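Local coordinates for mannonate dehydratase (Streptococcus suis, PDB 3BDK), which probably catalyses the dehydration of D-mannonate to 2-dehydro-3-deoxy-D-gluconate, with manganese or ferrous iron as its metal cofactor, at residues A[24-29]-A[343-348]; A[50-55]-A[63-68]; A[82-87]-A[326-331]; A[274-277]-A[281-284]. All coordinates share one frame; numbering follows the deposited sequence.

Contact 1 of 4, residues A[24-29]-A[343-348]. With DNO (D-mannose), chain C.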
loop_
_atom_site.group_PDB
_atom_site.type_symbol
_atom_site.label_atom_id
_atom_site.label_comp_id
_atom_site.label_asym_id
_atom_site.label_seq_id
_atom_site.Cartn_x
_atom_site.Cartn_y
_atom_site.Cartn_z
ATOM N N SER A 24 -8.481 9.755 0.461
ATOM C CA SER A 24 -8.870 10.411 1.709
ATOM C C SER A 24 -8.722 9.458 2.869
ATOM O O SER A 24 -8.296 8.344 2.667
ATOM C CB SER A 24 -10.293 10.917 1.598
ATOM O OG SER A 24 -10.402 11.682 0.421
ATOM N N PHE A 25 -9.086 9.879 4.073
ATOM C CA PHE A 25 -8.701 9.138 5.266
ATOM C C PHE A 25 -9.406 9.720 6.487
ATOM O O PHE A 25 -9.373 10.929 6.716
ATOM C CB PHE A 25 -7.181 9.265 5.442
ATOM C CG PHE A 25 -6.521 8.091 6.087
ATOM C CD1 PHE A 25 -6.152 8.139 7.418
ATOM C CD2 PHE A 25 -6.207 6.950 5.352
ATOM C CE1 PHE A 25 -5.509 7.057 8.019
ATOM C CE2 PHE A 25 -5.560 5.863 5.951
ATOM C CZ PHE A 25 -5.219 5.918 7.271
ATOM N N ARG A 26 -10.031 8.872 7.290
ATOM C CA ARG A 26 -10.814 9.379 8.404
ATOM C C ARG A 26 -9.927 9.807 9.554
ATOM O O ARG A 26 -8.999 9.088 9.916
ATOM C CB ARG A 26 -11.833 8.344 8.881
ATOM C CG ARG A 26 -12.899 8.909 9.790
ATOM C CD ARG A 26 -14.023 7.932 9.940
ATOM N NE ARG A 26 -14.991 8.315 10.963
ATOM C CZ ARG A 26 -16.165 7.710 11.118
ATOM N NH1 ARG A 26 -16.486 6.705 10.317
ATOM N NH2 ARG A 26 -17.013 8.107 12.066
ATOM N N TRP A 27 -10.212 10.981 10.114
ATOM C CA TRP A 27 -9.512 11.465 11.301
ATOM C C TRP A 27 -10.524 11.850 12.388
ATOM O O TRP A 27 -11.447 12.626 12.148
ATOM C CB TRP A 27 -8.574 12.629 10.941
ATOM C CG TRP A 27 -7.732 13.124 12.101
ATOM C CD1 TRP A 27 -6.726 12.447 12.748
ATOM C CD2 TRP A 27 -7.829 14.401 12.747
ATOM N NE1 TRP A 27 -6.199 13.224 13.755
ATOM C CE2 TRP A 27 -6.854 14.424 13.780
ATOM C CE3 TRP A 27 -8.649 15.529 12.555
ATOM C CZ2 TRP A 27 -6.674 15.523 14.615
ATOM C CZ3 TRP A 27 -8.474 16.626 13.392
ATOM C CH2 TRP A 27 -7.491 16.613 14.411
ATOM N N TYR A 28 -10.344 11.295 13.580
ATOM C CA TYR A 28 -11.307 11.466 14.674
ATOM C C TYR A 28 -11.123 12.721 15.549
ATOM O O TYR A 28 -11.543 12.744 16.717
ATOM C CB TYR A 28 -11.369 10.189 15.536
ATOM C CG TYR A 28 -12.225 9.121 14.902
ATOM C CD1 TYR A 28 -11.744 8.352 13.836
ATOM C CD2 TYR A 28 -13.532 8.899 15.342
ATOM C CE1 TYR A 28 -12.545 7.378 13.235
ATOM C CE2 TYR A 28 -14.336 7.930 14.749
ATOM C CZ TYR A 28 -13.840 7.173 13.694
ATOM O OH TYR A 28 -14.641 6.210 13.104
ATOM N N GLY A 29 -10.522 13.763 14.982
ATOM C CA GLY A 29 -10.310 15.001 15.723
ATOM C C GLY A 29 -9.070 14.995 16.597
ATOM O O GLY A 29 -8.349 13.991 16.685
ATOM N N PRO A 343 -12.442 0.504 16.649
ATOM C CA PRO A 343 -12.682 -0.583 15.701
ATOM C C PRO A 343 -11.551 -0.941 14.732
ATOM O O PRO A 343 -10.610 -1.640 15.130
ATOM C CB PRO A 343 -13.931 -0.082 14.980
ATOM C CG PRO A 343 -14.732 0.651 16.190
ATOM C CD PRO A 343 -13.711 0.787 17.346
ATOM N N GLY A 344 -11.635 -0.498 13.482
ATOM C CA GLY A 344 -10.627 -0.875 12.490
ATOM C C GLY A 344 -9.837 0.330 12.062
ATOM O O GLY A 344 -9.546 0.517 10.882
ATOM N N TYR A 345 -9.466 1.145 13.037
ATOM C CA TYR A 345 -9.020 2.484 12.712
ATOM C C TYR A 345 -7.570 2.845 12.980
ATOM O O TYR A 345 -7.185 3.991 12.755
ATOM C CB TYR A 345 -10.006 3.520 13.268
ATOM C CG TYR A 345 -11.227 3.653 12.374
ATOM C CD1 TYR A 345 -12.401 2.960 12.654
ATOM C CD2 TYR A 345 -11.186 4.441 11.224
ATOM C CE1 TYR A 345 -13.501 3.065 11.830
ATOM C CE2 TYR A 345 -12.280 4.549 10.392
ATOM C CZ TYR A 345 -13.430 3.861 10.700
ATOM O OH TYR A 345 -14.516 3.971 9.876
ATOM N N GLY A 346 -6.749 1.878 13.385
ATOM C CA GLY A 346 -5.302 2.098 13.397
ATOM C C GLY A 346 -4.790 2.616 12.059
ATOM O O GLY A 346 -5.488 2.533 11.034
ATOM N N LEU A 347 -3.566 3.138 12.059
ATOM C CA LEU A 347 -3.034 3.842 10.896
ATOM C C LEU A 347 -2.460 2.922 9.833
ATOM O O LEU A 347 -2.555 3.210 8.640
ATOM C CB LEU A 347 -1.985 4.862 11.343
ATOM C CG LEU A 347 -0.992 5.451 10.328
ATOM C CD1 LEU A 347 -1.631 6.490 9.446
ATOM C CD2 LEU A 347 0.166 6.046 11.085
ATOM N N TYR A 348 -1.888 1.803 10.263
ATOM C CA TYR A 348 -1.024 0.982 9.401
ATOM C C TYR A 348 -1.718 0.309 8.235
ATOM O O TYR A 348 -1.513 0.703 7.077
ATOM C CB TYR A 348 -0.262 -0.036 10.231
ATOM C CG TYR A 348 0.513 0.579 11.373
ATOM C CD1 TYR A 348 1.175 1.797 11.217
ATOM C CD2 TYR A 348 0.609 -0.071 12.591
ATOM C CE1 TYR A 348 1.906 2.363 12.246
ATOM C CE2 TYR A 348 1.335 0.488 13.648
ATOM C CZ TYR A 348 1.984 1.707 13.457
ATOM O OH TYR A 348 2.699 2.265 14.487
HETATM C C1 DNO C . -18.575 1.161 10.773
HETATM C C2 DNO C . -17.581 2.303 10.507
HETATM C C3 DNO C . -17.420 3.322 11.680
HETATM C C4 DNO C . -18.650 4.078 12.280
HETATM C C5 DNO C . -19.782 4.578 11.333
HETATM C C6 DNO C . -20.452 5.817 11.940
HETATM O O1 DNO C . -18.633 0.193 10.013
HETATM O O2 DNO C . -17.893 2.961 9.266
HETATM O O3 DNO C . -16.481 4.316 11.280
HETATM O O4 DNO C . -19.193 3.314 13.366
HETATM O O5 DNO C . -19.323 4.922 10.016
HETATM O O6 DNO C . -21.637 5.421 12.637
#
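Tyr28 and Tyr345 meet edge to face: the edge of Tyr28 is directed at the face of Tyr345, with ring centroids 5.2 Å apart and planes inclined at 73°. Two atoms of Tyr28 do the touching. Its CE1 rests 3.8 Å from Tyr345 CD2, and its OH lies above the Tyr345 ring, 3.6 Å from CZ and displaced toward the rim. Arg26 crosses the same tyrosine obliquely, bringing its CD to 3.8 Å from Tyr345 CE2. Its first torsion (chi1 -166°) sets CG anti to the backbone N, and the chain then runs extended to NE, which carries the guanidinium past the tyrosine to the bound D-mannose.

All three residues belong to the sugar pocket and converge on O3 of the ligand. That atom donates a hydrogen bond to Tyr28 OH, at 3.2 Å, and shares another with Tyr345 OH; the modelled 2.4 Å between Tyr345 OH and O3 is so short that its exact length is doubtful. Arg26 NH1 adds a weak bond to O5, which lies in the guanidinium plane.

The packing is looser on the side remote from the sugar, where Phe25 CE1 and Leu347 CD1 are 4.2 Å apart and the two side chains cross at about a right angle. Here the neighbours complete the contact: Phe25 leans on Ile39 and Leu347 on Glu38, both of helix 36-40, while Trp336 of the second subunit also packs against Leu347. Arg26 rests on Val49 of strand 47-50, and segment 343-348 leads straight into helix 348-368.

Contact 2 of 4, residues A[50-55]-A[63-68]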
loop_
_atom_site.group_PDB
_atom_site.type_symbol
_atom_site.label_atom_id
_atom_site.label_comp_id
_atom_site.label_asym_id
_atom_site.label_seq_id
_atom_site.Cartn_x
_atom_site.Cartn_y
_atom_site.Cartn_z
ATOM N N THR A 50 -13.778 13.619 8.517
ATOM C CA THR A 50 -14.003 13.754 9.952
ATOM C C THR A 50 -15.386 14.326 10.262
ATOM O O THR A 50 -16.166 14.632 9.360
ATOM C CB THR A 50 -12.899 14.633 10.612
ATOM O OG1 THR A 50 -13.097 14.687 12.038
ATOM C CG2 THR A 50 -12.905 16.038 10.025
ATOM N N ALA A 51 -15.667 14.463 11.552
ATOM C CA ALA A 51 -16.919 15.002 12.023
ATOM C C ALA A 51 -16.658 15.746 13.326
ATOM O O ALA A 51 -15.544 15.694 13.860
ATOM C CB ALA A 51 -17.917 13.876 12.239
ATOM N N VAL A 52 -17.693 16.426 13.821
ATOM C CA VAL A 52 -17.668 17.161 15.085
ATOM C C VAL A 52 -18.070 16.223 16.232
ATOM O O VAL A 52 -18.989 15.419 16.089
ATOM C CB VAL A 52 -18.602 18.414 14.999
ATOM C CG1 VAL A 52 -18.772 19.082 16.345
ATOM C CG2 VAL A 52 -18.058 19.420 13.994
ATOM N N TYR A 53 -17.394 16.323 17.369
ATOM C CA TYR A 53 -17.606 15.343 18.436
ATOM C C TYR A 53 -18.094 15.857 19.798
ATOM O O TYR A 53 -18.277 15.075 20.735
ATOM C CB TYR A 53 -16.360 14.463 18.576
ATOM C CG TYR A 53 -16.295 13.417 17.482
ATOM C CD1 TYR A 53 -17.198 12.342 17.472
ATOM C CD2 TYR A 53 -15.359 13.507 16.446
ATOM C CE1 TYR A 53 -17.168 11.382 16.466
ATOM C CE2 TYR A 53 -15.321 12.541 15.423
ATOM C CZ TYR A 53 -16.231 11.486 15.448
ATOM O OH TYR A 53 -16.222 10.527 14.463
ATOM N N ASP A 54 -18.349 17.159 19.884
ATOM C CA ASP A 54 -18.732 17.811 21.145
ATOM C C ASP A 54 -20.175 18.362 21.166
ATOM O O ASP A 54 -20.533 19.172 22.037
ATOM C CB ASP A 54 -17.708 18.912 21.515
ATOM C CG ASP A 54 -17.359 19.831 20.333
ATOM O OD1 ASP A 54 -17.510 19.428 19.154
ATOM O OD2 ASP A 54 -16.911 20.967 20.583
ATOM N N VAL A 55 -20.987 17.933 20.200
ATOM C CA VAL A 55 -22.416 18.262 20.174
ATOM C C VAL A 55 -23.226 16.959 20.214
ATOM O O VAL A 55 -23.066 16.112 19.338
ATOM C CB VAL A 55 -22.791 19.177 18.971
ATOM C CG1 VAL A 55 -21.986 18.826 17.737
ATOM C CG2 VAL A 55 -24.294 19.133 18.680
ATOM N N LEU A 63 -21.035 26.514 13.165
ATOM C CA LEU A 63 -19.896 26.791 12.284
ATOM C C LEU A 63 -18.557 26.834 13.053
ATOM O O LEU A 63 -17.551 26.295 12.583
ATOM C CB LEU A 63 -20.110 28.093 11.510
ATOM C CG LEU A 63 -19.862 28.094 9.997
ATOM C CD1 LEU A 63 -19.540 29.503 9.508
ATOM C CD2 LEU A 63 -18.769 27.139 9.570
ATOM N N GLU A 64 -18.571 27.458 14.233
ATOM C CA GLU A 64 -17.421 27.505 15.161
ATOM C C GLU A 64 -16.714 26.151 15.371
ATOM O O GLU A 64 -15.493 26.098 15.562
ATOM C CB GLU A 64 -17.863 28.082 16.529
ATOM C CG GLU A 64 -17.742 29.612 16.701
ATOM C CD GLU A 64 -18.008 30.402 15.415
ATOM O OE1 GLU A 64 -17.176 30.308 14.479
ATOM O OE2 GLU A 64 -19.036 31.124 15.344
ATOM N N ASN A 65 -17.489 25.071 15.328
ATOM C CA ASN A 65 -16.977 23.741 15.594
ATOM C C ASN A 65 -16.387 23.062 14.366
ATOM O O ASN A 65 -15.395 22.333 14.460
ATOM C CB ASN A 65 -18.088 22.873 16.171
ATOM C CG ASN A 65 -18.278 23.085 17.646
ATOM O OD1 ASN A 65 -18.598 24.187 18.102
ATOM N ND2 ASN A 65 -18.092 22.022 18.409
ATOM N N ILE A 66 -17.011 23.289 13.217
ATOM C CA ILE A 66 -16.562 22.662 11.987
ATOM C C ILE A 66 -15.396 23.464 11.405
ATOM O O ILE A 66 -14.477 22.895 10.812
ATOM C CB ILE A 66 -17.735 22.430 10.973
ATOM C CG1 ILE A 66 -17.816 23.526 9.913
ATOM C CG2 ILE A 66 -19.083 22.247 11.693
ATOM C CD1 ILE A 66 -17.220 23.121 8.615
ATOM N N LEU A 67 -15.432 24.782 11.599
ATOM C CA LEU A 67 -14.325 25.649 11.222
ATOM C C LEU A 67 -13.067 25.298 12.012
ATOM O O LEU A 67 -11.998 25.139 11.421
ATOM C CB LEU A 67 -14.680 27.117 11.444
ATOM C CG LEU A 67 -15.594 27.807 10.431
ATOM C CD1 LEU A 67 -16.044 29.175 10.965
ATOM C CD2 LEU A 67 -14.946 27.930 9.045
ATOM N N GLU A 68 -13.197 25.158 13.333
ATOM C CA GLU A 68 -12.035 24.914 14.188
ATOM C C GLU A 68 -11.319 23.583 13.881
ATOM O O GLU A 68 -10.154 23.389 14.263
ATOM C CB GLU A 68 -12.385 25.046 15.677
ATOM C CG GLU A 68 -12.671 23.742 16.406
ATOM C CD GLU A 68 -12.502 23.861 17.915
ATOM O OE1 GLU A 68 -12.993 24.854 18.501
ATOM O OE2 GLU A 68 -11.887 22.952 18.522
#
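Asn65, in the first turn of helix 63-74, reaches out to Val52 and Asp54 of the loop that follows strand 47-50. At its root, CB lies against the valine, 3.9 Å from Val52 CG1 and slightly farther from CG2. The first torsion (chi1 -82°) turns CG anti to the carbonyl carbon, and the amide is thereby directed at the Asp54 carboxylate, which approaches from the opposite direction. Farther along, ND2 passes Val52 CG1 at 3.7 Å and ends 2.7 Å from Asp54 OD2. This hydrogen bond is weak, since its N-H...O angle is just 117°. Asp54 OD1 is almost as near to ND2, at 2.8 Å, so the nitrogen faces both carboxylate oxygens, with the amide and carboxylate planes 35° apart.

The two segments form a beta-to-alpha connection of the xylose isomerase-like TIM barrel, in which the chain leaves a barrel strand and folds back as the helix covering it. Val52 supplies the apolar part of this turn: its CG2 touches Ile66 CG2 at 3.8 Å, the two side chains crossing at about a right angle. Ile66 also packs on Ala116 and Ile118, whereas Asp54 lies at the exposed margin of the contact. Within the helix, Leu67 N donates to Leu63 O. On the loop side, Thr50 OG1 is hydrogen-bonded to Trp27 O, and Tyr53 OH makes a weak bond with Arg26 NH2.

Contact 3 of 4, residues A[82-87]-A[326-331]. With MN (manganese (II) ion), chain D; DNO (D-mannose), chain C.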
loop_
_atom_site.group_PDB
_atom_site.type_symbol
_atom_site.label_atom_id
_atom_site.label_comp_id
_atom_site.label_asym_id
_atom_site.label_seq_id
_atom_site.Cartn_x
_atom_site.Cartn_y
_atom_site.Cartn_z
ATOM N N VAL A 82 -15.040 15.406 2.611
ATOM C CA VAL A 82 -16.254 14.688 3.002
ATOM C C VAL A 82 -16.344 14.710 4.517
ATOM O O VAL A 82 -15.327 14.660 5.198
ATOM C CB VAL A 82 -16.196 13.188 2.599
ATOM C CG1 VAL A 82 -17.394 12.422 3.168
ATOM C CG2 VAL A 82 -16.107 13.003 1.082
ATOM N N ILE A 83 -17.557 14.773 5.047
ATOM C CA ILE A 83 -17.753 14.653 6.486
ATOM C C ILE A 83 -18.346 13.293 6.807
ATOM O O ILE A 83 -19.400 12.933 6.287
ATOM C CB ILE A 83 -18.631 15.799 7.042
ATOM C CG1 ILE A 83 -17.797 17.083 7.103
ATOM C CG2 ILE A 83 -19.211 15.448 8.429
ATOM C CD1 ILE A 83 -18.499 18.259 7.693
ATOM N N GLU A 84 -17.656 12.519 7.635
ATOM C CA GLU A 84 -18.160 11.206 7.951
ATOM C C GLU A 84 -19.076 11.324 9.121
ATOM O O GLU A 84 -18.682 11.192 10.291
ATOM C CB GLU A 84 -17.087 10.173 8.227
ATOM C CG GLU A 84 -17.674 8.767 8.280
ATOM C CD GLU A 84 -17.556 8.001 6.969
ATOM O OE1 GLU A 84 -17.012 8.543 5.983
ATOM O OE2 GLU A 84 -17.980 6.829 6.932
ATOM N N SER A 85 -20.312 11.624 8.753
ATOM C CA SER A 85 -21.473 11.400 9.567
ATOM C C SER A 85 -21.844 12.604 10.403
ATOM O O SER A 85 -21.170 12.948 11.374
ATOM C CB SER A 85 -21.334 10.132 10.417
ATOM O OG SER A 85 -22.590 9.515 10.601
ATOM N N ILE A 86 -22.905 13.263 9.949
ATOM C CA ILE A 86 -23.877 13.869 10.840
ATOM C C ILE A 86 -24.928 12.768 11.104
ATOM O O ILE A 86 -25.702 12.409 10.212
ATOM C CB ILE A 86 -24.552 15.105 10.217
ATOM C CG1 ILE A 86 -23.517 16.027 9.560
ATOM C CG2 ILE A 86 -25.362 15.846 11.275
ATOM C CD1 ILE A 86 -24.131 17.161 8.743
ATOM N N PRO A 87 -24.914 12.193 12.317
ATOM C CA PRO A 87 -25.836 11.124 12.722
ATOM C C PRO A 87 -27.302 11.529 12.918
ATOM O O PRO A 87 -27.630 12.299 13.822
ATOM C CB PRO A 87 -25.245 10.631 14.053
ATOM C CG PRO A 87 -24.489 11.811 14.593
ATOM C CD PRO A 87 -23.944 12.525 13.380
ATOM N N SER A 326 -14.114 11.671 -3.395
ATOM C CA SER A 326 -13.028 11.050 -2.668
ATOM C C SER A 326 -13.268 9.581 -2.271
ATOM O O SER A 326 -14.329 9.221 -1.736
ATOM C CB SER A 326 -12.716 11.875 -1.436
ATOM O OG SER A 326 -13.591 11.526 -0.386
ATOM N N LEU A 327 -12.274 8.740 -2.536
ATOM C CA LEU A 327 -12.304 7.352 -2.088
ATOM C C LEU A 327 -11.502 7.170 -0.804
ATOM O O LEU A 327 -10.485 7.834 -0.596
ATOM C CB LEU A 327 -11.768 6.424 -3.180
ATOM C CG LEU A 327 -11.565 4.960 -2.786
ATOM C CD1 LEU A 327 -11.722 4.052 -3.995
ATOM C CD2 LEU A 327 -10.205 4.763 -2.134
ATOM N N ARG A 328 -11.963 6.266 0.054
ATOM C CA ARG A 328 -11.384 6.103 1.382
ATOM C C ARG A 328 -11.227 4.629 1.737
ATOM O O ARG A 328 -12.211 3.893 1.823
ATOM C CB ARG A 328 -12.242 6.810 2.432
ATOM C CG ARG A 328 -11.890 6.450 3.866
ATOM C CD ARG A 328 -13.029 6.785 4.815
ATOM N NE ARG A 328 -13.060 5.891 5.969
ATOM C CZ ARG A 328 -14.093 5.776 6.798
ATOM N NH1 ARG A 328 -15.186 6.500 6.601
ATOM N NH2 ARG A 328 -14.034 4.937 7.822
ATOM N N PRO A 329 -9.985 4.204 1.944
ATOM C CA PRO A 329 -9.707 2.954 2.660
ATOM C C PRO A 329 -10.420 2.901 4.006
ATOM O O PRO A 329 -10.032 3.608 4.937
ATOM C CB PRO A 329 -8.192 3.006 2.868
ATOM C CG PRO A 329 -7.873 4.457 2.903
ATOM C CD PRO A 329 -8.824 5.111 1.941
ATOM N N ASP A 330 -11.453 2.071 4.103
ATOM C CA ASP A 330 -12.102 1.800 5.380
ATOM C C ASP A 330 -11.236 0.904 6.260
ATOM O O ASP A 330 -10.018 0.840 6.090
ATOM C CB ASP A 330 -13.471 1.155 5.159
ATOM C CG ASP A 330 -14.569 1.835 5.952
ATOM O OD1 ASP A 330 -14.268 2.402 7.023
ATOM O OD2 ASP A 330 -15.735 1.802 5.505
ATOM N N HIS A 331 -11.873 0.213 7.200
ATOM C CA HIS A 331 -11.155 -0.460 8.275
ATOM C C HIS A 331 -9.878 -1.116 7.759
ATOM O O HIS A 331 -9.794 -1.500 6.592
ATOM C CB HIS A 331 -12.049 -1.506 8.945
ATOM C CG HIS A 331 -13.401 -0.989 9.323
ATOM N ND1 HIS A 331 -14.276 -0.449 8.405
ATOM C CD2 HIS A 331 -14.030 -0.931 10.522
ATOM C CE1 HIS A 331 -15.386 -0.080 9.022
ATOM N NE2 HIS A 331 -15.262 -0.361 10.306
HETATM MN MN MN D . -17.589 2.618 6.892
HETATM C C1 DNO C . -18.575 1.161 10.773
HETATM C C2 DNO C . -17.581 2.303 10.507
HETATM C C3 DNO C . -17.420 3.322 11.680
HETATM C C4 DNO C . -18.650 4.078 12.280
HETATM C C5 DNO C . -19.782 4.578 11.333
HETATM C C6 DNO C . -20.452 5.817 11.940
HETATM O O1 DNO C . -18.633 0.193 10.013
HETATM O O2 DNO C . -17.893 2.961 9.266
HETATM O O3 DNO C . -16.481 4.316 11.280
HETATM O O4 DNO C . -19.193 3.314 13.366
HETATM O O5 DNO C . -19.323 4.922 10.016
HETATM O O6 DNO C . -21.637 5.421 12.637
#
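Glu84 and Arg328 meet in the barrel interior as a salt bridge, their side chains crossing at about a right angle, with Glu84 OE1 2.8 Å from Arg328 NH1, although the place of NH1 in the model is less sure. OE1 lies near the guanidinium plane, at its edge, while the carboxylate itself is turned 75° out of that plane. Arg328 NH2 grips Asp330 OD1 at 2.7 Å in a second salt bridge, so the arginine links Glu84 to the metal site: Asp330 OD2 binds manganese at 2.5 Å. D-mannose O2 coordinates the same ion at 2.4 Å, and His219 and His286 are its other protein ligands. His331 presents its ring edge to the sugar, with CE1 3.4 Å from O1.

These groups stand at the C-terminal ends of strands 79-84 and 327-328, where TIM barrels carry their active sites. Farther out, the arginine chain is extended from CG to NE with CG anti to the backbone N (chi1 168°), spanning the distance from strand 327-328 inward. His286 NE2 and Glu84 OE1 make a weak hydrogen bond. Deeper in the barrel, Val82 CG2 touches Ser326 OG at 3.3 Å, and Phe284 packs against both residues.

Contact 4 of 4, residues A[274-277]-A[281-284]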
loop_
_atom_site.group_PDB
_atom_site.type_symbol
_atom_site.label_atom_id
_atom_site.label_comp_id
_atom_site.label_asym_id
_atom_site.label_seq_id
_atom_site.Cartn_x
_atom_site.Cartn_y
_atom_site.Cartn_z
ATOM N N GLU A 274 -21.371 -0.273 -10.773
ATOM C CA GLU A 274 -21.674 0.247 -12.108
ATOM C C GLU A 274 -23.072 0.885 -12.212
ATOM O O GLU A 274 -23.193 2.074 -12.570
ATOM C CB GLU A 274 -21.468 -0.810 -13.185
ATOM C CG GLU A 274 -21.660 -0.291 -14.592
ATOM C CD GLU A 274 -20.925 -1.114 -15.644
ATOM O OE1 GLU A 274 -20.846 -2.369 -15.538
ATOM O OE2 GLU A 274 -20.415 -0.474 -16.598
ATOM N N TYR A 275 -24.122 0.131 -11.880
ATOM C CA TYR A 275 -25.466 0.701 -11.891
ATOM C C TYR A 275 -25.482 2.146 -11.368
ATOM O O TYR A 275 -26.007 3.039 -12.036
ATOM C CB TYR A 275 -26.499 -0.148 -11.110
ATOM C CG TYR A 275 -27.797 0.604 -10.961
ATOM C CD1 TYR A 275 -28.735 0.640 -12.003
ATOM C CD2 TYR A 275 -28.051 1.346 -9.815
ATOM C CE1 TYR A 275 -29.907 1.382 -11.893
ATOM C CE2 TYR A 275 -29.228 2.095 -9.683
ATOM C CZ TYR A 275 -30.150 2.112 -10.727
ATOM O OH TYR A 275 -31.308 2.863 -10.575
ATOM N N ALA A 276 -24.910 2.358 -10.181
ATOM C CA ALA A 276 -25.014 3.621 -9.466
ATOM C C ALA A 276 -24.186 4.711 -10.103
ATOM O O ALA A 276 -24.508 5.897 -9.984
ATOM C CB ALA A 276 -24.598 3.434 -8.037
ATOM N N LEU A 277 -23.105 4.300 -10.763
ATOM C CA LEU A 277 -22.275 5.220 -11.531
ATOM C C LEU A 277 -23.035 5.753 -12.747
ATOM O O LEU A 277 -23.042 6.953 -12.974
ATOM C CB LEU A 277 -20.948 4.574 -11.962
ATOM C CG LEU A 277 -19.850 4.287 -10.935
ATOM C CD1 LEU A 277 -18.813 3.414 -11.589
ATOM C CD2 LEU A 277 -19.220 5.533 -10.337
ATOM N N ARG A 281 -24.548 8.695 -9.175
ATOM C CA ARG A 281 -25.084 8.693 -7.825
ATOM C C ARG A 281 -24.121 8.210 -6.742
ATOM O O ARG A 281 -24.519 7.987 -5.593
ATOM C CB ARG A 281 -26.432 7.938 -7.784
ATOM C CG ARG A 281 -27.634 8.735 -8.343
ATOM C CD ARG A 281 -27.675 10.161 -7.759
ATOM N NE ARG A 281 -28.839 10.950 -8.165
ATOM C CZ ARG A 281 -29.055 11.409 -9.396
ATOM N NH1 ARG A 281 -28.198 11.151 -10.377
ATOM N NH2 ARG A 281 -30.137 12.135 -9.645
ATOM N N ILE A 282 -22.852 8.056 -7.102
ATOM C CA ILE A 282 -21.838 7.789 -6.105
ATOM C C ILE A 282 -21.240 9.127 -5.686
ATOM O O ILE A 282 -20.618 9.797 -6.498
ATOM C CB ILE A 282 -20.733 6.841 -6.617
ATOM C CG1 ILE A 282 -21.332 5.573 -7.221
ATOM C CG2 ILE A 282 -19.788 6.501 -5.482
ATOM C CD1 ILE A 282 -20.464 4.321 -7.049
ATOM N N ASN A 283 -21.434 9.501 -4.426
ATOM C CA ASN A 283 -20.913 10.762 -3.911
ATOM C C ASN A 283 -19.788 10.552 -2.904
ATOM O O ASN A 283 -19.334 11.498 -2.260
ATOM C CB ASN A 283 -22.036 11.588 -3.281
ATOM C CG ASN A 283 -23.053 12.062 -4.299
ATOM O OD1 ASN A 283 -24.169 12.445 -3.948
ATOM N ND2 ASN A 283 -22.673 12.037 -5.572
ATOM N N PHE A 284 -19.341 9.307 -2.774
ATOM C CA PHE A 284 -18.359 8.947 -1.758
ATOM C C PHE A 284 -18.180 7.435 -1.676
ATOM O O PHE A 284 -19.063 6.673 -2.068
ATOM C CB PHE A 284 -18.772 9.502 -0.394
ATOM C CG PHE A 284 -17.758 9.267 0.688
ATOM C CD1 PHE A 284 -18.161 8.985 1.983
ATOM C CD2 PHE A 284 -16.402 9.329 0.412
ATOM C CE1 PHE A 284 -17.229 8.768 2.981
ATOM C CE2 PHE A 284 -15.467 9.113 1.405
ATOM C CZ PHE A 284 -15.881 8.833 2.692
#
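Ala276 and Arg281 are joined by the hydrogen bond that crosses this short turn: Arg281 N donates to Ala276 O at 2.9 Å. The N-H...O angle of 144° shows a moderate bend at the donor, while the C=O...N angle of 162° puts the nitrogen nearly in line with the carbonyl. The bond links residues five positions apart, from the last turn of helix 269-278 to the residue just before strand 282-286. Beside it, Arg281 CB packs at 3.6 Å from the same oxygen, Ala276 O.

This is an alpha-to-beta turn of the TIM barrel: the helix ends, the chain reverses within a few residues, and the next parallel strand begins beside strand 252-257, to which Arg281 and Asn283 are bonded through Ile254.

The apolar contacts centre on Ile282. Its CG1 is anti to the carbonyl carbon (chi1 -52°), which lays the ethyl branch against the helix. CG1 meets Ala276 CB at 4.0 Å, and CD1 at the end of the branch touches Leu277 CD2 at 3.7 Å, with Leu277 CG 3.9 Å from Ile282 CD1. The leucine and isoleucine side chains meet at a slant. Leu277 packs further on Tyr321 and Trp323, and Ala276 on Ile254.

Among polar links to the surroundings, Trp323 NE1 is hydrogen-bonded to Ile282 O. The Arg281 chain bends at chi2 and leads away from the helix, its NE forming a weak bond with Ser249 O.

In the fold
All four contacts belong to one TIM barrel. Contacts 1 and 3 have centres about 10 Å apart and both touch D-mannose, so residues far apart in the chain build a single pocket. The centres of contacts 1 and 2 are about 17 Å apart; helix 63-74 of contact 2 leads on to strand 79-84 of contact 3. Contact 4, its centre about 15 Å from that of contact 3, shares its parallel sheet, strands 282-286 and 327-328 being neighbours. Contact 1 closes a loop of chain enclosing the other three; contact 2 precedes contact 3, within which contact 4 is nested. Contacts 1 and 4 lie on opposite sides of the chain's centre, their own centres about 24 Å apart.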